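Local coordinates for putative cathepsin d (Ixodes ricinus, PDB 5N7Q), which probably cleaves peptide bonds within proteins as a pepsin-like aspartic endopeptidase, and is captured here with the inhibitor pepstatin A, at residues G195-H200 against D331-A336; E223-T228 against L311-D316; T230-G235 against G315-G320. All coordinates share one frame; numbering follows the deposited sequence.

Contact 1: G195-H200 against D331-A336; sequences GYWQFH and DRVGFA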
loop_
_atom_site.group_PDB
_atom_site.type_symbol
_atom_site.label_atom_id
_atom_site.label_comp_id
_atom_site.label_asym_id
_atom_site.label_seq_id
_atom_site.Cartn_x
_atom_site.Cartn_y
_atom_site.Cartn_z
ATOM N N GLY A 195 14.376 1.270 2.109
ATOM C CA GLY A 195 13.743 0.265 2.976
ATOM C C GLY A 195 12.282 0.286 2.606
ATOM O O GLY A 195 11.816 -0.488 1.743
ATOM N N TYR A 196 11.568 1.242 3.203
ATOM C CA TYR A 196 10.369 1.746 2.570
ATOM C C TYR A 196 10.773 2.529 1.320
ATOM O O TYR A 196 11.959 2.835 1.097
ATOM C CB TYR A 196 9.579 2.663 3.503
ATOM C CG TYR A 196 9.221 2.086 4.866
ATOM C CD1 TYR A 196 8.434 0.955 4.988
ATOM C CD2 TYR A 196 9.593 2.747 6.037
ATOM C CE1 TYR A 196 8.097 0.435 6.230
ATOM C CE2 TYR A 196 9.241 2.259 7.293
ATOM C CZ TYR A 196 8.490 1.095 7.379
ATOM O OH TYR A 196 8.151 0.607 8.640
ATOM N N TRP A 197 9.781 2.865 0.525
ATOM C CA TRP A 197 9.939 3.822 -0.561
ATOM C C TRP A 197 9.843 5.226 0.025
ATOM O O TRP A 197 8.776 5.834 0.050
ATOM C CB TRP A 197 8.894 3.572 -1.639
ATOM C CG TRP A 197 9.207 2.354 -2.454
ATOM C CD1 TRP A 197 8.762 1.064 -2.249
ATOM C CD2 TRP A 197 10.019 2.313 -3.638
ATOM N NE1 TRP A 197 9.262 0.245 -3.236
ATOM C CE2 TRP A 197 10.010 0.993 -4.103
ATOM C CE3 TRP A 197 10.725 3.286 -4.362
ATOM C CZ2 TRP A 197 10.691 0.609 -5.253
ATOM C CZ3 TRP A 197 11.400 2.921 -5.475
ATOM C CH2 TRP A 197 11.356 1.581 -5.941
ATOM N N GLN A 198 10.955 5.672 0.614
ATOM C CA GLN A 198 11.013 6.843 1.487
ATOM C C GLN A 198 11.698 8.018 0.796
ATOM O O GLN A 198 12.653 7.818 0.029
ATOM C CB GLN A 198 11.758 6.474 2.766
ATOM C CG GLN A 198 11.711 7.515 3.882
ATOM C CD GLN A 198 12.241 6.982 5.189
ATOM O OE1 GLN A 198 12.019 5.812 5.545
ATOM N NE2 GLN A 198 12.954 7.822 5.914
ATOM N N PHE A 199 11.222 9.219 1.075
ATOM C CA PHE A 199 11.733 10.438 0.430
ATOM C C PHE A 199 11.416 11.658 1.271
ATOM O O PHE A 199 10.656 11.581 2.232
ATOM C CB PHE A 199 11.138 10.585 -0.991
ATOM C CG PHE A 199 9.652 10.434 -1.022
ATOM C CD1 PHE A 199 8.823 11.529 -0.816
ATOM C CD2 PHE A 199 9.068 9.183 -1.186
ATOM C CE1 PHE A 199 7.441 11.380 -0.806
ATOM C CE2 PHE A 199 7.695 9.042 -1.182
ATOM C CZ PHE A 199 6.876 10.131 -0.981
ATOM N N HIS A 200 12.008 12.774 0.860
ATOM C CA HIS A 200 11.809 14.061 1.538
ATOM C C HIS A 200 10.623 14.822 0.961
ATOM O O HIS A 200 10.419 14.909 -0.257
ATOM C CB HIS A 200 13.091 14.883 1.401
ATOM C CG HIS A 200 13.032 16.217 2.080
ATOM N ND1 HIS A 200 13.101 16.356 3.443
ATOM C CD2 HIS A 200 12.918 17.469 1.576
ATOM C CE1 HIS A 200 13.025 17.635 3.757
ATOM N NE2 HIS A 200 12.893 18.327 2.645
ATOM N N ASP A 331 16.337 4.465 -8.089
ATOM C CA ASP A 331 15.939 4.657 -6.692
ATOM C C ASP A 331 15.206 6.001 -6.509
ATOM O O ASP A 331 15.671 6.914 -5.832
ATOM C CB ASP A 331 17.169 4.567 -5.763
ATOM C CG ASP A 331 17.658 3.125 -5.581
ATOM O OD1 ASP A 331 16.825 2.187 -5.570
ATOM O OD2 ASP A 331 18.890 2.895 -5.476
ATOM N N ARG A 332 14.093 6.117 -7.208
ATOM C CA ARG A 332 13.288 7.338 -7.157
ATOM C C ARG A 332 11.809 6.956 -7.265
ATOM O O ARG A 332 11.443 5.846 -7.665
ATOM C CB ARG A 332 13.714 8.302 -8.261
ATOM C CG ARG A 332 13.441 7.807 -9.669
ATOM C CD ARG A 332 14.021 8.697 -10.734
ATOM N NE ARG A 332 13.676 8.162 -12.051
ATOM C CZ ARG A 332 13.675 8.852 -13.186
ATOM N NH1 ARG A 332 14.053 10.125 -13.209
ATOM N NH2 ARG A 332 13.353 8.230 -14.309
ATOM N N VAL A 333 10.981 7.890 -6.821
ATOM C CA VAL A 333 9.524 7.786 -6.859
ATOM C C VAL A 333 9.023 8.903 -7.743
ATOM O O VAL A 333 9.465 10.049 -7.590
ATOM C CB VAL A 333 8.880 7.849 -5.453
ATOM C CG1 VAL A 333 7.346 7.781 -5.577
ATOM C CG2 VAL A 333 9.388 6.732 -4.542
ATOM N N GLY A 334 8.075 8.576 -8.626
ATOM C CA GLY A 334 7.480 9.557 -9.527
ATOM C C GLY A 334 5.993 9.702 -9.190
ATOM O O GLY A 334 5.311 8.691 -8.914
ATOM N N PHE A 335 5.473 10.939 -9.298
ATOM C CA PHE A 335 4.049 11.217 -9.080
ATOM C C PHE A 335 3.515 12.021 -10.271
ATOM O O PHE A 335 4.155 12.961 -10.725
ATOM C CB PHE A 335 3.776 12.010 -7.798
ATOM C CG PHE A 335 4.145 11.286 -6.532
ATOM C CD1 PHE A 335 3.445 10.152 -6.120
ATOM C CD2 PHE A 335 5.197 11.735 -5.757
ATOM C CE1 PHE A 335 3.789 9.498 -4.943
ATOM C CE2 PHE A 335 5.547 11.076 -4.596
ATOM C CZ PHE A 335 4.858 9.970 -4.190
ATOM N N ALA A 336 2.328 11.679 -10.732
ATOM C CA ALA A 336 1.625 12.498 -11.736
ATOM C C ALA A 336 0.123 12.464 -11.468
ATOM O O ALA A 336 -0.400 11.470 -11.026
ATOM C CB ALA A 336 1.913 12.021 -13.145
#
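With chi1 at 50°, the ring of Phe199 is set between its own backbone N and carbonyl carbon and aims at strand 332-337, while Phe335, turned anti to its carbonyl carbon (chi1 -64°), comes to meet it from the opposite direction. The result is an offset edge-to-face pair: the edge of Phe335 is turned to the face of Phe199, with ring planes at 66° and centroids 5.8 Å apart. The two rings come closest at Phe199 CZ and Phe335 CZ, 3.8 Å. Two residues before Phe335, Val333 puts CG2 3.7 Å from Trp197 CE3 and 4.2 Å from Phe199 CD2. No hydrogen bond joins the two segments, so apolar packing holds them face to face: strand 198-206, which pairs with strand 222-226, lies against strand 332-337, which pairs with strands 187-190 and 322-327. Side chains thus meet between two layers of strands in the pepsin-like fold. Beyond Val333, the indole reaches the backbone, Trp197 CZ3 lying 3.7 Å from Arg332 O. The rotation of that indole is fixed by NE1, which donates to Leu127 O, and Phe326 meets the ring edge-to-face. NE of Arg332 forms a salt bridge with Asp327 OD2.

Contact 2: E223-T228 against L311-D316; sequences EAIADT and LWILGD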
loop_
_atom_site.group_PDB
_atom_site.type_symbol
_atom_site.label_atom_id
_atom_site.label_comp_id
_atom_site.label_asym_id
_atom_site.label_seq_id
_atom_site.Cartn_x
_atom_site.Cartn_y
_atom_site.Cartn_z
ATOM N N GLU A 223 9.975 13.757 6.285
ATOM C CA GLU A 223 10.198 12.496 5.547
ATOM C C GLU A 223 8.828 11.839 5.353
ATOM O O GLU A 223 7.917 12.001 6.184
ATOM C CB GLU A 223 11.154 11.517 6.285
ATOM C CG GLU A 223 12.675 11.821 6.304
ATOM C CD GLU A 223 13.449 11.490 5.002
ATOM O OE1 GLU A 223 13.873 10.298 4.727
ATOM O OE2 GLU A 223 13.722 12.486 4.290
ATOM N N ALA A 224 8.677 11.082 4.268
ATOM C CA ALA A 224 7.453 10.366 3.946
ATOM C C ALA A 224 7.781 9.079 3.212
ATOM O O ALA A 224 8.870 8.906 2.685
ATOM C CB ALA A 224 6.551 11.215 3.050
ATOM N N ILE A 225 6.801 8.186 3.134
ATOM C CA ILE A 225 6.878 6.977 2.281
ATOM C C ILE A 225 5.642 6.896 1.405
ATOM O O ILE A 225 4.571 7.413 1.781
ATOM C CB ILE A 225 7.076 5.665 3.110
ATOM C CG1 ILE A 225 5.789 5.258 3.860
ATOM C CG2 ILE A 225 8.242 5.852 4.096
ATOM C CD1 ILE A 225 5.865 3.918 4.573
ATOM N N ALA A 226 5.766 6.226 0.276
ATOM C CA ALA A 226 4.625 5.911 -0.581
ATOM C C ALA A 226 4.230 4.463 -0.320
ATOM O O ALA A 226 4.995 3.567 -0.610
ATOM C CB ALA A 226 4.977 6.121 -2.032
ATOM N N ASP A 227 3.062 4.248 0.278
ATOM C CA ASP A 227 2.663 2.910 0.753
ATOM C C ASP A 227 1.286 2.510 0.259
ATOM O O ASP A 227 0.274 2.903 0.829
ATOM C CB ASP A 227 2.694 2.832 2.265
ATOM C CG ASP A 227 2.425 1.452 2.770
ATOM O OD1 ASP A 227 2.301 0.510 1.958
ATOM O OD2 ASP A 227 2.361 1.283 4.015
ATOM N N THR A 228 1.271 1.690 -0.785
ATOM C CA THR A 228 0.021 1.172 -1.335
ATOM C C THR A 228 -0.801 0.323 -0.359
ATOM O O THR A 228 -1.987 0.110 -0.583
ATOM C CB THR A 228 0.305 0.329 -2.583
ATOM O OG1 THR A 228 1.188 -0.727 -2.234
ATOM C CG2 THR A 228 0.937 1.140 -3.687
ATOM N N LEU A 311 7.648 10.223 10.288
ATOM C CA LEU A 311 7.392 10.374 8.877
ATOM C C LEU A 311 5.920 10.267 8.587
ATOM O O LEU A 311 5.104 9.910 9.445
ATOM C CB LEU A 311 8.219 9.408 8.005
ATOM C CG LEU A 311 8.006 7.910 8.221
ATOM C CD1 LEU A 311 6.757 7.420 7.516
ATOM C CD2 LEU A 311 9.178 7.077 7.730
ATOM N N TRP A 312 5.588 10.700 7.391
ATOM C CA TRP A 312 4.235 10.616 6.879
ATOM C C TRP A 312 4.141 9.422 5.965
ATOM O O TRP A 312 5.024 9.197 5.117
ATOM C CB TRP A 312 3.893 11.863 6.057
ATOM C CG TRP A 312 3.865 13.150 6.862
ATOM C CD1 TRP A 312 4.940 13.855 7.322
ATOM C CD2 TRP A 312 2.698 13.896 7.268
ATOM N NE1 TRP A 312 4.524 14.991 7.983
ATOM C CE2 TRP A 312 3.154 15.037 7.973
ATOM C CE3 TRP A 312 1.319 13.709 7.098
ATOM C CZ2 TRP A 312 2.272 15.976 8.523
ATOM C CZ3 TRP A 312 0.452 14.645 7.642
ATOM C CH2 TRP A 312 0.938 15.772 8.331
ATOM N N ILE A 313 3.096 8.631 6.128
ATOM C CA ILE A 313 2.827 7.555 5.172
ATOM C C ILE A 313 1.757 8.044 4.200
ATOM O O ILE A 313 0.611 8.337 4.615
ATOM C CB ILE A 313 2.358 6.254 5.839
ATOM C CG1 ILE A 313 3.409 5.694 6.828
ATOM C CG2 ILE A 313 2.037 5.226 4.756
ATOM C CD1 ILE A 313 2.953 4.461 7.605
ATOM N N LEU A 314 2.131 8.158 2.940
ATOM C CA LEU A 314 1.213 8.516 1.863
ATOM C C LEU A 314 0.604 7.226 1.325
ATOM O O LEU A 314 1.203 6.516 0.547
ATOM C CB LEU A 314 1.952 9.315 0.791
ATOM C CG LEU A 314 2.643 10.612 1.245
ATOM C CD1 LEU A 314 3.184 11.384 0.070
ATOM C CD2 LEU A 314 1.681 11.467 2.048
ATOM N N GLY A 315 -0.579 6.898 1.819
ATOM C CA GLY A 315 -1.326 5.714 1.426
ATOM C C GLY A 315 -2.311 6.019 0.318
ATOM O O GLY A 315 -2.123 6.972 -0.443
ATOM N N ASP A 316 -3.347 5.175 0.215
ATOM C CA ASP A 316 -4.231 5.163 -0.943
ATOM C C ASP A 316 -4.961 6.496 -1.143
ATOM O O ASP A 316 -5.281 6.878 -2.264
ATOM C CB ASP A 316 -5.252 4.027 -0.852
ATOM C CG ASP A 316 -4.627 2.645 -0.698
ATOM O OD1 ASP A 316 -3.455 2.459 -1.148
ATOM O OD2 ASP A 316 -5.315 1.736 -0.141
HETATM O O HOH W 1 -4.604 -1.194 -0.312
#
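The indole of Trp312 meets strand 222-226 with its edge: Glu223 O lies in the ring plane, 3.7 Å from Trp312 CD1, while Val240 and Glu239 of helix 237-247 and Pro236 pack on the same side chain. The side chain of Asp227 lies alongside that of Ile313, both pointing the same way, with Asp227 CB 3.5 Å from Ile313 CG2. CG of Asp227 is anti to the backbone N (chi1 -174°), and its oxygens are held from several sides: OD1 accepts from Gly229 N, and OD2 is hydrogen-bonded to Thr230 OG1 and to a modified side chain of the bound peptide. Ile225 and Ile313 also run side by side, CD1 of Ile225 being 3.8 Å from CG1 of Ile313, and Leu311 CD2 crosses over to Ile225 CG2.

The strands themselves are parallel, 26° between their directions, with Ile225 and Ile313 bridged on one face and the pairs Ala224-Trp312 and Ala226-Leu314 on the other. Four backbone bonds alternate across them; the last, from Asp227 N to Leu314 O (2.9 Å), is the straightest at 177° and fixes the backbone of the predicted catalytic aspartate. Asp227 opens the Asp-Thr-Gly loop of a pepsin-like active site, and its parallel neighbour at residues 312-314 belongs to the psi-shaped framework of that fold.

Past the strands Thr228 O and Asp316 OD1 approach to 2.8 Å. A water lies within hydrogen-bonding distance of Thr228 O and of Asp316 OD2 (3.0 Å), though more acceptors are in reach than it has protons to give. Two acceptors as close as Thr228 O and Asp316 OD1 would probably favour a proton on Asp316.

Contact 3: T230-G235 against G315-G320; sequences TSLITG and GDVFLG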
loop_
_atom_site.group_PDB
_atom_site.type_symbol
_atom_site.label_atom_id
_atom_site.label_comp_id
_atom_site.label_asym_id
_atom_site.label_seq_id
_atom_site.Cartn_x
_atom_site.Cartn_y
_atom_site.Cartn_z
ATOM N N THR A 230 -1.309 1.073 2.821
ATOM C CA THR A 230 -1.929 1.909 3.851
ATOM C C THR A 230 -3.139 2.581 3.213
ATOM O O THR A 230 -3.040 3.109 2.100
ATOM C CB THR A 230 -0.912 2.909 4.430
ATOM O OG1 THR A 230 -0.033 2.146 5.279
ATOM C CG2 THR A 230 -1.576 4.027 5.247
ATOM N N SER A 231 -4.282 2.588 3.918
ATOM C CA SER A 231 -5.493 3.157 3.340
ATOM C C SER A 231 -5.475 4.687 3.287
ATOM O O SER A 231 -5.899 5.315 2.305
ATOM C CB SER A 231 -6.698 2.762 4.188
ATOM O OG SER A 231 -6.819 1.349 4.286
ATOM N N LEU A 232 -5.059 5.291 4.391
ATOM C CA LEU A 232 -5.168 6.728 4.595
ATOM C C LEU A 232 -3.808 7.398 4.422
ATOM O O LEU A 232 -2.900 6.843 3.782
ATOM C CB LEU A 232 -5.804 7.015 5.973
ATOM C CG LEU A 232 -7.142 6.345 6.236
ATOM C CD1 LEU A 232 -7.667 6.815 7.592
ATOM C CD2 LEU A 232 -8.158 6.581 5.125
ATOM N N ILE A 233 -3.684 8.618 4.921
ATOM C CA ILE A 233 -2.399 9.279 5.107
ATOM C C ILE A 233 -2.144 9.273 6.590
ATOM O O ILE A 233 -3.020 9.689 7.369
ATOM C CB ILE A 233 -2.381 10.693 4.514
ATOM C CG1 ILE A 233 -2.481 10.610 2.991
ATOM C CG2 ILE A 233 -1.150 11.486 4.983
ATOM C CD1 ILE A 233 -2.687 11.911 2.292
ATOM N N THR A 234 -0.975 8.823 6.997
ATOM C CA THR A 234 -0.580 8.893 8.413
ATOM C C THR A 234 0.464 9.961 8.550
ATOM O O THR A 234 1.183 10.277 7.606
ATOM C CB THR A 234 -0.078 7.580 9.017
ATOM O OG1 THR A 234 1.281 7.333 8.620
ATOM C CG2 THR A 234 -0.927 6.374 8.551
ATOM N N GLY A 235 0.534 10.534 9.741
ATOM C CA GLY A 235 1.580 11.486 10.062
ATOM C C GLY A 235 1.936 11.525 11.530
ATOM O O GLY A 235 1.278 10.889 12.347
ATOM N N GLY A 315 -0.579 6.898 1.819
ATOM C CA GLY A 315 -1.326 5.714 1.426
ATOM C C GLY A 315 -2.311 6.019 0.318
ATOM O O GLY A 315 -2.123 6.972 -0.443
ATOM N N ASP A 316 -3.347 5.175 0.215
ATOM C CA ASP A 316 -4.231 5.163 -0.943
ATOM C C ASP A 316 -4.961 6.496 -1.143
ATOM O O ASP A 316 -5.281 6.878 -2.264
ATOM C CB ASP A 316 -5.252 4.027 -0.852
ATOM C CG ASP A 316 -4.627 2.645 -0.698
ATOM O OD1 ASP A 316 -3.455 2.459 -1.148
ATOM O OD2 ASP A 316 -5.315 1.736 -0.141
ATOM N N VAL A 317 -5.224 7.224 -0.063
ATOM C CA VAL A 317 -5.807 8.576 -0.200
ATOM C C VAL A 317 -4.991 9.468 -1.147
ATOM O O VAL A 317 -5.555 10.233 -1.936
ATOM C CB VAL A 317 -5.960 9.235 1.192
ATOM C CG1 VAL A 317 -6.045 10.746 1.088
ATOM C CG2 VAL A 317 -7.153 8.645 1.899
ATOM N N PHE A 318 -3.658 9.359 -1.075
ATOM C CA PHE A 318 -2.735 10.102 -1.957
ATOM C C PHE A 318 -2.456 9.393 -3.270
ATOM O O PHE A 318 -2.433 10.026 -4.343
ATOM C CB PHE A 318 -1.390 10.377 -1.237
ATOM C CG PHE A 318 -0.507 11.368 -1.923
ATOM C CD1 PHE A 318 -0.671 12.727 -1.706
ATOM C CD2 PHE A 318 0.482 10.961 -2.798
ATOM C CE1 PHE A 318 0.135 13.646 -2.334
ATOM C CE2 PHE A 318 1.276 11.889 -3.450
ATOM C CZ PHE A 318 1.130 13.214 -3.211
ATOM N N LEU A 319 -2.269 8.081 -3.201
ATOM C CA LEU A 319 -1.791 7.313 -4.348
ATOM C C LEU A 319 -2.898 7.030 -5.357
ATOM O O LEU A 319 -2.621 6.573 -6.460
ATOM C CB LEU A 319 -1.156 5.992 -3.841
ATOM C CG LEU A 319 0.045 6.143 -2.898
ATOM C CD1 LEU A 319 0.404 4.770 -2.322
ATOM C CD2 LEU A 319 1.219 6.789 -3.594
ATOM N N GLY A 320 -4.142 7.315 -5.011
ATOM C CA GLY A 320 -5.239 7.322 -5.988
ATOM C C GLY A 320 -5.222 8.508 -6.932
ATOM O O GLY A 320 -5.204 8.345 -8.158
#
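Val317 CG1 and Ile233 CD1, 3.8 Å apart, form the apolar centre, their side chains crossing at about a right angle. Ile233 extends along its chi2 (171°), which carries CD1 past the valine to Phe318 CB. On the other branch, Val317 CG2 packs 4.0 Å from Leu232 CD2. The helix 316-319 thus sits against the chain that leads from the active-site loop into strand 233-235, an arrangement belonging to the psi-shaped core of the pepsin-like fold, where the short helix after strand 312-314 packs on the segment following the Asp-Thr-Gly loop. Farther out, the ring of Phe318 meets Phe335 edge-to-face.

Closer to the backbone the packing gives way to hydrogen bonding. Two successive carbonyls of the loop receive amides from the first turn of the helix: Asp316 N donates to Thr230 O, at 2.8 Å and 153°, and Val317 N donates to Ser231 O, at 3.1 Å and a more bent 138°. Amides of the first turn have no carbonyl of their own helix four residues earlier to bond to, and the loop supplies acceptors instead. Gly315, at the N-cap, adds a weak bond from its N to Leu232 O. Its CA lies 3.2 Å from Thr230 O in a CH...O contact, the two backbones packing directly.

At the polar edge, Ser231 OG bonds to Val16 O and to the backbone of the bound peptide. Inside the helix, Gly315 O accepts from both Phe318 N (2.9 Å) and Leu319 N.

In the fold
The three contacts run inward through one part of the protein, with centres 9 Å apart from contact 1 to contact 2, 6 Å from contact 2 to contact 3 and 14 Å from contact 1 to contact 3. Along the chain the first segments come in the order of contacts 1, 2 and 3, the second segments in the order 2, 3 and 1, so contact 1 encloses the others. Strand 198-206 neighbours 222-226, which pairs with 312-314, which pairs with 233-235; contacts 2 and 3 share Gly315 and Asp316. These strands connect one side of contact 1 to the Asp227 loop, flanked by contacts 2 and 3; its other side, strand 332-337, pairs with 187-190 and 322-327.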